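Purine nucleoside phosphorylase (Thermus thermophilus, PDB 1ODK) probably catalyses the phosphate-dependent cleavage of the glycosidic bond of purine nucleosides, releasing the free base and a pentose 1-phosphate, and assembles from six subunits. Local coordinates at residues A71-V74 and E75-R79. Sequence-based numbering, arbitrary orientation.
Sequences AIVV and EELVR
Ala71, Ile72, Val73 and Val74 each accept an i to i+4 hydrogen bond, from the backbone N of Glu75, Glu76, Leu77 and Val78 in turn, so the contact is one continuous alpha-helical turn and its successor, with Glu75 N 2.9 Å from Ala71 O. This spacing puts Val73 beside Leu77 and Ile72 beside Glu76 on the helix surface. Val73 and Leu77 point in the same direction, and CG1 of Val73 meets CD1 of Leu77 at 3.8 Å. That methyl stands anti to the valine's backbone N (chi1 175°), which swings it toward the following turn; a beta-branched valine and a leucine suit this buried side, each filling it with methyl groups. Val74 and Val78 touch more loosely, CG1 to CG2 at 4.4 Å. On another face Glu76 lies alongside Ile72, its chain extended beyond CG (chi2 178°), and OE2 passes 3.7 Å from Ile72 CG2, the one branch of the isoleucine that touches the carboxylate. Polar partners take the oxygens: Val6 N binds OE1, and OE2 is hydrogen-bonded to His5 ND1 and to Tyr160 OH of the second subunit. An alanine in place of Glu76 would probably leave Val6 N, His5 and Tyr160 of the second subunit without their carboxylate partner. OE2 of Glu75 joins Arg192 in a salt bridge and Tyr119 in a hydrogen bond, probably offsetting the buried charge. Within the alpha/beta fold, helix 67-79 packs through Ala71, whose small methyl allows a close approach to Leu188, and Val74 on helix 182-192, through Val74 and Leu77 on Leu19 of strand 16-20, and through Val73 and Leu77 on Gln61 of strand 56-61, while Ile72 meets Phe159 of the second subunit.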
loop_
_atom_site.group_PDB
_atom_site.type_symbol
_atom_site.label_atom_id
_atom_site.label_comp_id
_atom_site.label_asym_id
_atom_site.label_seq_id
_atom_site.Cartn_x
_atom_site.Cartn_y
_atom_site.Cartn_z
ATOM N N ALA B 71 11.185 -20.710 -4.382
ATOM C CA ALA B 71 12.030 -19.753 -5.095
ATOM C C ALA B 71 13.497 -20.111 -4.942
ATOM O O ALA B 71 14.265 -20.035 -5.902
ATOM C CB ALA B 71 11.775 -18.324 -4.591
ATOM N N ILE B 72 13.887 -20.498 -3.734
ATOM C CA ILE B 72 15.268 -20.888 -3.481
ATOM C C ILE B 72 15.632 -22.092 -4.350
ATOM O O ILE B 72 16.711 -22.139 -4.941
ATOM C CB ILE B 72 15.469 -21.265 -2.000
ATOM C CG1 ILE B 72 15.583 -19.993 -1.156
ATOM C CG2 ILE B 72 16.701 -22.170 -1.843
ATOM C CD1 ILE B 72 15.530 -20.250 0.344
ATOM N N VAL B 73 14.727 -23.066 -4.416
ATOM C CA VAL B 73 14.967 -24.277 -5.197
ATOM C C VAL B 73 15.004 -23.987 -6.696
ATOM O O VAL B 73 15.872 -24.494 -7.412
ATOM C CB VAL B 73 13.894 -25.354 -4.889
ATOM C CG1 VAL B 73 14.082 -26.571 -5.803
ATOM C CG2 VAL B 73 14.003 -25.782 -3.437
ATOM N N VAL B 74 14.076 -23.162 -7.167
ATOM C CA VAL B 74 14.027 -22.800 -8.582
ATOM C C VAL B 74 15.286 -22.023 -8.991
ATOM O O VAL B 74 15.909 -22.336 -10.005
ATOM C CB VAL B 74 12.759 -21.956 -8.893
ATOM C CG1 VAL B 74 12.816 -21.405 -10.310
ATOM C CG2 VAL B 74 11.515 -22.819 -8.728
ATOM N N GLU B 75 15.664 -21.016 -8.203
ATOM C CA GLU B 75 16.856 -20.221 -8.504
ATOM C C GLU B 75 18.087 -21.123 -8.631
ATOM O O GLU B 75 18.899 -20.969 -9.546
ATOM C CB GLU B 75 17.097 -19.180 -7.398
ATOM C CG GLU B 75 16.077 -18.037 -7.368
ATOM C CD GLU B 75 16.435 -16.889 -8.305
ATOM O OE1 GLU B 75 17.036 -17.138 -9.372
ATOM O OE2 GLU B 75 16.101 -15.729 -7.981
ATOM N N GLU B 76 18.228 -22.063 -7.706
ATOM C CA GLU B 76 19.372 -22.959 -7.734
ATOM C C GLU B 76 19.283 -23.981 -8.870
ATOM O O GLU B 76 20.296 -24.306 -9.490
ATOM C CB GLU B 76 19.531 -23.626 -6.363
ATOM C CG GLU B 76 19.959 -22.608 -5.294
ATOM C CD GLU B 76 20.096 -23.190 -3.895
ATOM O OE1 GLU B 76 20.041 -24.428 -3.737
ATOM O OE2 GLU B 76 20.266 -22.393 -2.947
ATOM N N LEU B 77 18.077 -24.458 -9.164
ATOM C CA LEU B 77 17.885 -25.414 -10.254
ATOM C C LEU B 77 18.286 -24.798 -11.596
ATOM O O LEU B 77 18.873 -25.472 -12.445
ATOM C CB LEU B 77 16.424 -25.878 -10.326
ATOM C CG LEU B 77 15.990 -26.941 -9.316
ATOM C CD1 LEU B 77 14.520 -27.266 -9.526
ATOM C CD2 LEU B 77 16.841 -28.202 -9.492
ATOM N N VAL B 78 17.965 -23.519 -11.783
ATOM C CA VAL B 78 18.305 -22.823 -13.016
ATOM C C VAL B 78 19.825 -22.727 -13.146
ATOM O O VAL B 78 20.376 -22.892 -14.238
ATOM C CB VAL B 78 17.687 -21.404 -13.055
ATOM C CG1 VAL B 78 18.277 -20.602 -14.213
ATOM C CG2 VAL B 78 16.179 -21.508 -13.220
ATOM N N ARG B 79 20.497 -22.469 -12.029
ATOM C CA ARG B 79 21.951 -22.389 -12.034
ATOM C C ARG B 79 22.529 -23.761 -12.370
ATOM O O ARG B 79 23.607 -23.863 -12.946
ATOM C CB ARG B 79 22.474 -21.931 -10.669
ATOM C CG ARG B 79 22.305 -20.444 -10.392
ATOM C CD ARG B 79 22.930 -19.609 -11.501
ATOM N NE ARG B 79 23.600 -18.411 -10.998
ATOM C CZ ARG B 79 24.752 -18.421 -10.331
ATOM N NH1 ARG B 79 25.372 -19.569 -10.082
ATOM N NH2 ARG B 79 25.292 -17.281 -9.923
#